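Local structure of putative hydroxymethylglutaryl-CoA synthase (Streptococcus mutans, 3SQZ) at residues A[55-58]-A[63-66]; A[57-62]-A[376-381]; A[305-310]-A[365-370]. The protein probably catalyses the condensation of acetyl-CoA with acetoacetyl-CoA to 3-hydroxy-3-methylglutaryl-CoA, and binds coenzyme A. One frame throughout, in Å; residues are numbered along the deposited sequence.

In the fold
Helix 53-60 ties contacts 1 and 2 together: they share A57 and E58, their centres lie about 9 Å apart, and they touch where V378 meets the backbone at D55 and L56. In contact 1 the helix turns back on its successor, helix 64-71, at the coenzyme A site; in contact 2 it meets helix 378-385, more than 300 residues further on, with the R60 side chain about 9 Å from coenzyme A. Contact 3, nested inside the loop that contact 2 closes, joins helices 305-308 and 366-371 nearer the middle of the thiolase fold, its centre about 19 and 20 Å from those of contacts 1 and 2. It packs the C-terminal family region against itself.

Contact 1 of 3, residues A[55-58]-A[63-66]; sequences DLAE and DPQK. With COA (coenzyme A), chain D.
The methyl group of A57 lies over the start of the next helix, its CB 3.7 Å from P64 CA and 4.1 Å from P64 CB. In this part of the thiolase fold two successive helices, 53-60 and 64-71, are joined by a short turn (61-63), and the second is opened by an Asp N-cap. A small residue suits the close approach, since A57 CB meets the proline almost at its backbone; F67, one turn further along, covers A57 and L56 as well. Proline fits the first turn of a helix, where no backbone N-H is needed for an intrahelical bond.

D63 is the N-cap. Its OD1 accepts from Q65 N at 2.9 Å, the donor lying above the carboxylate plane, 48° out of it, while the backbone O of D63 accepts from K66 N. The other oxygen, OD2, takes a weak, strongly bent bond from N6A of coenzyme A. One aspartate therefore both caps the helix and meets the adenine, and the N-terminal end of the helix would tend to favour its negative charge.

Coenzyme A is also hydrogen-bonded by Y177, K272 and K276. K66 runs out from the same turn with CG anti to its backbone N (chi1 173°) and the rest of the chain extended, which carries its first methylenes over one face of the five-membered ring of the adenine: CB stands 3.7 Å from N7A, and CG the same distance from C8A. The apolar stem thus lies against the imidazole part of the base while the charged end continues to the pyrophosphate. There K66 NZ hydrogen-bonds coenzyme A O5A at 2.7 Å.

Contact 2 of 3, residues A[57-62]-A[376-381]; sequences AEARGE and LSVENY
A59 CB sits in the fork of V378, 3.7 Å from both CG1 and CG2, and this is the tight apolar part of the contact. V378 holds CG1 anti to its backbone N (chi1 173°), and both branches thereby face the methyl group. Alanine is small enough to let the two helices approach here, and the two valine methyls straddle it. The packing nevertheless lies at the protein surface, with A59 largely open to solvent.

R60 extends the contact without any polar bond between the two segments. Its chain bends at chi2 (-72°), bringing the guanidinium alongside the valine, NH2 lying 3.8 Å from V378 CG1. The looser approach is to Y381, whose ring the same NH2 meets at the edge, near its plane, at 4.1 Å from CE2; the guanidinium and ring planes are 36° apart, so the group is not stacked. What fixes it are salt bridges: R60 NH2 to E382, the next residue of helix 378-385, and NE to E184. E184 also bonds the hydroxyl of Y381, which Q187 meets too, so this carboxylate links the arginine to the buried tyrosine.

Helix 53-60 ends, and helix 378-385 begins, with a recognised capping arrangement. G61 closes the first in a Schellman motif, its positive phi suiting a residue without a side chain, and S377 caps the second with OG, accepting from N380 N at 2.9 Å. Beneath the contact, V378 and Y381 rest on L51 of strand 49-52, and Y381 also on I78 of strand 75-78, while A57 turns away from helix 378-385 to pack on helix 64-71.

Contact 3 of 3, residues A[305-310]-A[365-370]; sequences SKQIGN and NRLDKL
I308 and L370 lie across each other at about a right angle, and the long branch of I308 and the forked end of L370 form the heart of the contact between helices 305-308 and 366-371 in the thiolase fold. I308 CD1 is 3.8 Å from L370 CD1 and 4.0 Å from its CD2, so the tip of the isoleucine rests against both leucine methyls; I308 CG1 stands behind it, 4.0 Å from L370 CD2. The isoleucine CB does not itself point at the leucine. The long branch makes up for this: CG1 is anti to the carbonyl carbon (chi1 -69°) and chi2 is near 180°, which stretches CD1 out to the other helix. In L370 the bond to CB already heads toward the other helix. Both residues are buried, and aliphatic chains suit a site that F44 of strand 37-45 and L318 of helix 315-326 also line on the isoleucine side.

Q307 flanks this pair with its stem rather than its amide. Both approaches are loose: Q307 CB to L370 CD1 4.4 Å, and Q307 CG to L367 CD2 4.5 Å. A bend at chi2 (-53°) then turns the amide off the contact, where NE2 is hydrogen-bonded to N74. A glutamine thus serves a site that is apolar at the stem and polar at the end.

Helix 305-308 is short, and S305 O takes both I308 N and G309 N. G309 ends it with positive phi, at backbone angles where a CB would press on I308 O, so a residue without one suits the place. The chain then passes to N310, predicted to bind the 3-hydroxy-3-methylglutaryl-CoA product. One arginine, R373, finally ties the two helices together, giving NH1 to Q307 O and NE to L370 O.

Contact 1 of 3, residues A[55-58]-A[63-66]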
loop_
_atom_site.group_PDB
_atom_site.type_symbol
_atom_site.label_atom_id
_atom_site.label_comp_id
_atom_site.label_asym_id
_atom_site.label_seq_id
_atom_site.Cartn_x
_atom_site.Cartn_y
_atom_site.Cartn_z
ATOM N N ASP A 55 -3.859 -21.920 -8.947
ATOM C CA ASP A 55 -3.438 -22.984 -8.040
ATOM C C ASP A 55 -4.303 -23.010 -6.777
ATOM O O ASP A 55 -4.685 -24.080 -6.298
ATOM C CB ASP A 55 -1.959 -22.855 -7.663
ATOM C CG ASP A 55 -1.019 -23.183 -8.814
ATOM O OD1 ASP A 55 -1.451 -23.835 -9.792
ATOM O OD2 ASP A 55 0.171 -22.815 -8.738
ATOM N N LEU A 56 -4.592 -21.833 -6.224
ATOM C CA LEU A 56 -5.465 -21.742 -5.062
ATOM C C LEU A 56 -6.854 -22.278 -5.417
ATOM O O LEU A 56 -7.451 -23.039 -4.656
ATOM C CB LEU A 56 -5.549 -20.300 -4.565
ATOM C CG LEU A 56 -6.422 -20.084 -3.326
ATOM C CD1 LEU A 56 -5.877 -20.834 -2.108
ATOM C CD2 LEU A 56 -6.558 -18.596 -3.014
ATOM N N ALA A 57 -7.360 -21.897 -6.587
ATOM C CA ALA A 57 -8.677 -22.352 -7.021
ATOM C C ALA A 57 -8.735 -23.872 -7.079
ATOM O O ALA A 57 -9.687 -24.487 -6.593
ATOM C CB ALA A 57 -9.027 -21.749 -8.374
ATOM N N GLU A 58 -7.710 -24.475 -7.671
ATOM C CA GLU A 58 -7.655 -25.925 -7.796
ATOM C C GLU A 58 -7.665 -26.594 -6.422
ATOM O O GLU A 58 -8.392 -27.561 -6.201
ATOM C CB GLU A 58 -6.415 -26.354 -8.577
ATOM C CG GLU A 58 -6.218 -27.859 -8.602
ATOM C CD GLU A 58 -4.992 -28.275 -9.379
ATOM N N ASP A 63 -14.147 -22.346 -8.786
ATOM C CA ASP A 63 -14.068 -21.999 -10.195
ATOM C C ASP A 63 -12.961 -20.962 -10.346
ATOM O O ASP A 63 -13.035 -19.893 -9.750
ATOM C CB ASP A 63 -15.407 -21.411 -10.644
ATOM C CG ASP A 63 -15.474 -21.152 -12.139
ATOM O OD1 ASP A 63 -14.415 -21.043 -12.792
ATOM O OD2 ASP A 63 -16.605 -21.052 -12.663
ATOM N N PRO A 64 -11.918 -21.274 -11.125
ATOM C CA PRO A 64 -10.827 -20.298 -11.265
ATOM C C PRO A 64 -11.294 -18.939 -11.790
ATOM O O PRO A 64 -10.631 -17.921 -11.554
ATOM C CB PRO A 64 -9.866 -20.967 -12.259
ATOM C CG PRO A 64 -10.615 -22.135 -12.837
ATOM C CD PRO A 64 -11.641 -22.536 -11.828
ATOM N N GLN A 65 -12.426 -18.910 -12.485
ATOM C CA GLN A 65 -12.948 -17.641 -12.986
ATOM C C GLN A 65 -13.483 -16.744 -11.870
ATOM O O GLN A 65 -13.591 -15.529 -12.039
ATOM C CB GLN A 65 -13.996 -17.863 -14.078
ATOM C CG GLN A 65 -13.397 -18.408 -15.368
ATOM C CD GLN A 65 -14.317 -18.241 -16.557
ATOM O OE1 GLN A 65 -15.537 -18.210 -16.412
ATOM N NE2 GLN A 65 -13.733 -18.124 -17.746
ATOM N N LYS A 66 -13.807 -17.331 -10.725
ATOM C CA LYS A 66 -14.162 -16.518 -9.575
ATOM C C LYS A 66 -13.030 -15.542 -9.273
ATOM O O LYS A 66 -13.259 -14.384 -8.927
ATOM C CB LYS A 66 -14.419 -17.391 -8.354
ATOM C CG LYS A 66 -14.633 -16.595 -7.087
ATOM C CD LYS A 66 -14.941 -17.506 -5.916
ATOM C CE LYS A 66 -15.271 -16.709 -4.671
ATOM N NZ LYS A 66 -15.777 -17.604 -3.597
HETATM N N1A COA D . -17.168 -16.329 -12.591
HETATM C C2A COA D . -17.064 -14.991 -12.442
HETATM N N3A COA D . -17.284 -14.413 -11.205
HETATM C C4A COA D . -17.603 -15.201 -10.142
HETATM C C5A COA D . -17.713 -16.583 -10.288
HETATM C C6A COA D . -17.499 -17.144 -11.490
HETATM N N6A COA D . -17.602 -18.564 -11.654
HETATM N N7A COA D . -18.040 -17.124 -9.071
HETATM C C8A COA D . -18.140 -16.129 -8.184
HETATM N N9A COA D . -17.880 -14.924 -8.882
HETATM C C1B COA D . -17.739 -13.605 -8.282
HETATM C C2B COA D . -18.908 -12.622 -7.993
HETATM O O2B COA D . -20.157 -12.594 -8.519
HETATM C C3B COA D . -18.150 -11.432 -7.431
HETATM O O3B COA D . -18.092 -10.179 -7.988
HETATM P P3B COA D . -19.267 -9.179 -7.907
HETATM O O7A COA D . -19.314 -8.566 -6.459
HETATM O O8A COA D . -18.910 -8.082 -8.960
HETATM O O9A COA D . -20.559 -9.875 -8.248
HETATM C C4B COA D . -17.030 -12.095 -6.724
HETATM O O4B COA D . -16.533 -12.996 -7.733
HETATM C C5B COA D . -16.958 -12.341 -5.255
HETATM O O5B COA D . -17.940 -13.313 -5.017
HETATM P P1A COA D . -18.203 -13.826 -3.544
HETATM O O1A COA D . -18.554 -12.607 -2.601
HETATM O O2A COA D . -19.319 -14.852 -3.553
HETATM O O3A COA D . -16.832 -14.484 -3.068
HETATM P P2A COA D . -16.443 -14.763 -1.554
HETATM O O4A COA D . -17.712 -15.141 -0.703
HETATM O O5A COA D . -15.431 -15.884 -1.502
HETATM O O6A COA D . -15.796 -13.436 -0.935
HETATM C CBP COA D . -14.530 -11.363 -0.894
HETATM C CCP COA D . -15.106 -12.493 -1.712
HETATM C CDP COA D . -15.646 -10.625 -0.236
HETATM C CEP COA D . -13.760 -10.411 -1.777
HETATM C CAP COA D . -13.613 -11.971 0.129
HETATM O OAP COA D . -12.450 -12.430 -0.432
HETATM C C9P COA D . -13.331 -11.044 1.295
HETATM O O9P COA D . -14.150 -10.827 2.182
HETATM N N8P COA D . -11.979 -10.456 1.325
HETATM C C7P COA D . -11.628 -9.425 2.283
HETATM C C6P COA D . -12.260 -8.080 1.995
HETATM C C5P COA D . -11.768 -6.969 2.924
HETATM O O5P COA D . -10.709 -7.058 3.501
HETATM N N4P COA D . -12.549 -5.766 3.031
HETATM C C3P COA D . -12.048 -4.640 3.833
HETATM C C2P COA D . -11.626 -3.412 3.075
HETATM S S1P COA D . -12.739 -2.841 1.832
#

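Contact 2 of 3, residues A[57-62]-A[376-381]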
loop_
_atom_site.group_PDB
_atom_site.type_symbol
_atom_site.label_atom_id
_atom_site.label_comp_id
_atom_site.label_asym_id
_atom_site.label_seq_id
_atom_site.Cartn_x
_atom_site.Cartn_y
_atom_site.Cartn_z
ATOM N N ALA A 57 -7.360 -21.897 -6.587
ATOM C CA ALA A 57 -8.677 -22.352 -7.021
ATOM C C ALA A 57 -8.735 -23.872 -7.079
ATOM O O ALA A 57 -9.687 -24.487 -6.593
ATOM C CB ALA A 57 -9.027 -21.749 -8.374
ATOM N N GLU A 58 -7.710 -24.475 -7.671
ATOM C CA GLU A 58 -7.655 -25.925 -7.796
ATOM C C GLU A 58 -7.665 -26.594 -6.422
ATOM O O GLU A 58 -8.392 -27.561 -6.201
ATOM C CB GLU A 58 -6.415 -26.354 -8.577
ATOM C CG GLU A 58 -6.218 -27.859 -8.602
ATOM C CD GLU A 58 -4.992 -28.275 -9.379
ATOM N N ALA A 59 -6.866 -26.076 -5.495
ATOM C CA ALA A 59 -6.773 -26.676 -4.169
ATOM C C ALA A 59 -8.077 -26.535 -3.394
ATOM O O ALA A 59 -8.441 -27.416 -2.612
ATOM C CB ALA A 59 -5.622 -26.066 -3.388
ATOM N N ARG A 60 -8.781 -25.429 -3.612
ATOM C CA ARG A 60 -9.973 -25.115 -2.823
ATOM C C ARG A 60 -11.283 -25.546 -3.480
ATOM O O ARG A 60 -12.352 -25.380 -2.895
ATOM C CB ARG A 60 -10.027 -23.618 -2.503
ATOM C CG ARG A 60 -8.860 -23.116 -1.675
ATOM C CD ARG A 60 -8.909 -23.584 -0.212
ATOM N NE ARG A 60 -7.708 -23.121 0.472
ATOM C CZ ARG A 60 -6.613 -23.849 0.657
ATOM N NH1 ARG A 60 -6.585 -25.117 0.269
ATOM N NH2 ARG A 60 -5.548 -23.311 1.241
ATOM N N GLY A 61 -11.201 -26.085 -4.691
ATOM C CA GLY A 61 -12.392 -26.512 -5.405
ATOM C C GLY A 61 -13.232 -25.351 -5.904
ATOM O O GLY A 61 -14.448 -25.473 -6.072
ATOM N N GLU A 62 -12.581 -24.219 -6.150
ATOM C CA GLU A 62 -13.263 -23.029 -6.635
ATOM C C GLU A 62 -13.135 -22.925 -8.149
ATOM O O GLU A 62 -12.146 -23.372 -8.728
ATOM C CB GLU A 62 -12.673 -21.774 -5.984
ATOM C CG GLU A 62 -12.890 -21.680 -4.479
ATOM C CD GLU A 62 -14.340 -21.415 -4.113
ATOM O OE1 GLU A 62 -15.056 -20.798 -4.927
ATOM O OE2 GLU A 62 -14.769 -21.828 -3.012
ATOM N N LEU A 376 4.746 -20.780 -5.387
ATOM C CA LEU A 376 4.601 -21.780 -4.347
ATOM C C LEU A 376 3.443 -22.707 -4.641
ATOM O O LEU A 376 2.400 -22.273 -5.123
ATOM C CB LEU A 376 4.336 -21.109 -2.999
ATOM C CG LEU A 376 5.511 -20.326 -2.426
ATOM C CD1 LEU A 376 5.087 -19.530 -1.193
ATOM C CD2 LEU A 376 6.673 -21.259 -2.097
ATOM N N SER A 377 3.614 -23.986 -4.334
ATOM C CA SER A 377 2.471 -24.879 -4.281
ATOM C C SER A 377 1.550 -24.384 -3.166
ATOM O O SER A 377 1.976 -23.683 -2.243
ATOM C CB SER A 377 2.921 -26.298 -3.965
ATOM O OG SER A 377 3.459 -26.358 -2.650
ATOM N N VAL A 378 0.282 -24.752 -3.226
ATOM C CA VAL A 378 -0.617 -24.392 -2.142
ATOM C C VAL A 378 -0.104 -24.988 -0.827
ATOM O O VAL A 378 -0.129 -24.330 0.212
ATOM C CB VAL A 378 -2.075 -24.785 -2.450
ATOM C CG1 VAL A 378 -2.968 -24.564 -1.239
ATOM C CG2 VAL A 378 -2.569 -23.998 -3.666
ATOM N N GLU A 379 0.379 -26.223 -0.869
ATOM C CA GLU A 379 0.936 -26.857 0.327
ATOM C C GLU A 379 2.070 -26.045 0.949
ATOM O O GLU A 379 2.101 -25.829 2.167
ATOM C CB GLU A 379 1.436 -28.263 -0.002
ATOM C CG GLU A 379 0.332 -29.254 -0.277
ATOM N N ASN A 380 3.006 -25.598 0.125
ATOM C CA ASN A 380 4.121 -24.808 0.640
ATOM C C ASN A 380 3.721 -23.403 1.050
ATOM O O ASN A 380 4.257 -22.867 2.026
ATOM C CB ASN A 380 5.285 -24.783 -0.345
ATOM C CG ASN A 380 6.055 -26.082 -0.348
ATOM O OD1 ASN A 380 6.152 -26.753 0.682
ATOM N ND2 ASN A 380 6.601 -26.450 -1.498
ATOM N N TYR A 381 2.770 -22.809 0.331
ATOM C CA TYR A 381 2.234 -21.514 0.738
ATOM C C TYR A 381 1.595 -21.609 2.126
ATOM O O TYR A 381 1.792 -20.734 2.970
ATOM C CB TYR A 381 1.246 -20.966 -0.310
ATOM C CG TYR A 381 -0.033 -20.412 0.282
ATOM C CD1 TYR A 381 -0.067 -19.145 0.855
ATOM C CD2 TYR A 381 -1.197 -21.167 0.290
ATOM C CE1 TYR A 381 -1.232 -18.653 1.421
ATOM C CE2 TYR A 381 -2.361 -20.685 0.849
ATOM C CZ TYR A 381 -2.377 -19.424 1.410
ATOM O OH TYR A 381 -3.529 -18.938 1.983
#

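Contact 3 of 3, residues A[305-310]-A[365-370]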
loop_
_atom_site.group_PDB
_atom_site.type_symbol
_atom_site.label_atom_id
_atom_site.label_comp_id
_atom_site.label_asym_id
_atom_site.label_seq_id
_atom_site.Cartn_x
_atom_site.Cartn_y
_atom_site.Cartn_z
ATOM N N SER A 305 -1.671 -4.558 -8.807
ATOM C CA SER A 305 -2.462 -5.234 -7.795
ATOM C C SER A 305 -2.957 -6.610 -8.263
ATOM O O SER A 305 -3.068 -7.537 -7.468
ATOM C CB SER A 305 -3.612 -4.330 -7.363
ATOM O OG SER A 305 -3.089 -3.203 -6.670
ATOM N N LYS A 306 -3.228 -6.748 -9.558
ATOM C CA LYS A 306 -3.634 -8.040 -10.117
ATOM C C LYS A 306 -2.590 -9.128 -9.896
ATOM O O LYS A 306 -2.921 -10.314 -9.929
ATOM C CB LYS A 306 -3.901 -7.926 -11.616
ATOM C CG LYS A 306 -5.167 -7.191 -11.957
ATOM C CD LYS A 306 -5.465 -7.275 -13.444
ATOM C CE LYS A 306 -6.791 -6.619 -13.787
ATOM N NZ LYS A 306 -7.083 -6.642 -15.241
ATOM N N GLN A 307 -1.332 -8.728 -9.725
ATOM C CA GLN A 307 -0.225 -9.673 -9.560
ATOM C C GLN A 307 0.247 -9.818 -8.118
ATOM O O GLN A 307 1.005 -10.734 -7.812
ATOM C CB GLN A 307 0.977 -9.236 -10.400
ATOM C CG GLN A 307 0.693 -9.017 -11.873
ATOM C CD GLN A 307 0.023 -10.205 -12.501
ATOM O OE1 GLN A 307 0.484 -11.341 -12.366
ATOM N NE2 GLN A 307 -1.086 -9.958 -13.182
ATOM N N ILE A 308 -0.151 -8.881 -7.256
ATOM C CA ILE A 308 0.374 -8.762 -5.899
ATOM C C ILE A 308 -0.659 -9.059 -4.815
ATOM O O ILE A 308 -0.321 -9.604 -3.761
ATOM C CB ILE A 308 0.953 -7.340 -5.690
ATOM C CG1 ILE A 308 2.216 -7.197 -6.540
ATOM C CG2 ILE A 308 1.220 -7.038 -4.207
ATOM C CD1 ILE A 308 2.627 -5.785 -6.791
ATOM N N GLY A 309 -1.914 -8.710 -5.067
ATOM C CA GLY A 309 -2.941 -8.874 -4.060
ATOM C C GLY A 309 -3.071 -7.651 -3.173
ATOM O O GLY A 309 -2.641 -6.552 -3.526
ATOM N N ASN A 310 -3.677 -7.854 -2.012
ATOM C CA ASN A 310 -3.960 -6.788 -1.058
ATOM C C ASN A 310 -2.726 -6.477 -0.225
ATOM O O ASN A 310 -2.128 -7.381 0.358
ATOM C CB ASN A 310 -5.089 -7.298 -0.159
ATOM C CG ASN A 310 -5.682 -6.239 0.742
ATOM O OD1 ASN A 310 -5.260 -5.082 0.754
ATOM N ND2 ASN A 310 -6.698 -6.639 1.496
ATOM N N ASN A 365 10.446 -1.763 -15.654
ATOM C CA ASN A 365 10.476 -3.227 -15.660
ATOM C C ASN A 365 9.884 -3.852 -14.401
ATOM O O ASN A 365 10.254 -4.965 -14.025
ATOM C CB ASN A 365 11.902 -3.742 -15.886
ATOM C CG ASN A 365 12.836 -3.383 -14.758
ATOM O OD1 ASN A 365 12.550 -2.493 -13.955
ATOM N ND2 ASN A 365 13.969 -4.071 -14.692
ATOM N N ARG A 366 8.939 -3.164 -13.766
ATOM C CA ARG A 366 8.422 -3.682 -12.503
ATOM C C ARG A 366 7.650 -4.994 -12.678
ATOM O O ARG A 366 7.734 -5.893 -11.843
ATOM C CB ARG A 366 7.584 -2.634 -11.773
ATOM C CG ARG A 366 7.552 -2.860 -10.290
ATOM C CD ARG A 366 6.832 -1.736 -9.573
ATOM N NE ARG A 366 7.416 -0.410 -9.778
ATOM C CZ ARG A 366 8.379 0.129 -9.023
ATOM N NH1 ARG A 366 8.945 -0.560 -8.036
ATOM N NH2 ARG A 366 8.795 1.361 -9.268
ATOM N N LEU A 367 6.896 -5.112 -13.765
ATOM C CA LEU A 367 6.196 -6.367 -14.036
ATOM C C LEU A 367 7.195 -7.502 -14.255
ATOM O O LEU A 367 6.983 -8.634 -13.813
ATOM C CB LEU A 367 5.262 -6.218 -15.240
ATOM C CG LEU A 367 4.028 -5.330 -15.057
ATOM C CD1 LEU A 367 3.290 -5.125 -16.382
ATOM C CD2 LEU A 367 3.103 -5.913 -14.002
ATOM N N ASP A 368 8.296 -7.194 -14.923
ATOM C CA ASP A 368 9.351 -8.180 -15.106
ATOM C C ASP A 368 9.909 -8.628 -13.764
ATOM O O ASP A 368 10.121 -9.815 -13.526
ATOM C CB ASP A 368 10.455 -7.616 -15.995
ATOM C CG ASP A 368 9.923 -7.155 -17.327
ATOM O OD1 ASP A 368 9.503 -8.008 -18.113
ATOM O OD2 ASP A 368 9.864 -5.937 -17.564
ATOM N N LYS A 369 10.157 -7.671 -12.876
ATOM C CA LYS A 369 10.672 -8.018 -11.557
ATOM C C LYS A 369 9.682 -8.893 -10.791
ATOM O O LYS A 369 10.082 -9.849 -10.123
ATOM C CB LYS A 369 11.032 -6.770 -10.758
ATOM C CG LYS A 369 12.190 -5.971 -11.335
ATOM C CD LYS A 369 12.432 -4.738 -10.465
ATOM C CE LYS A 369 13.605 -3.917 -10.933
ATOM N NZ LYS A 369 13.838 -2.797 -9.984
ATOM N N LEU A 370 8.393 -8.588 -10.894
ATOM C CA LEU A 370 7.392 -9.388 -10.189
ATOM C C LEU A 370 7.351 -10.835 -10.694
ATOM O O LEU A 370 7.085 -11.763 -9.921
ATOM C CB LEU A 370 6.012 -8.745 -10.273
ATOM C CG LEU A 370 5.869 -7.448 -9.473
ATOM C CD1 LEU A 370 4.583 -6.752 -9.859
ATOM C CD2 LEU A 370 5.914 -7.716 -7.969
#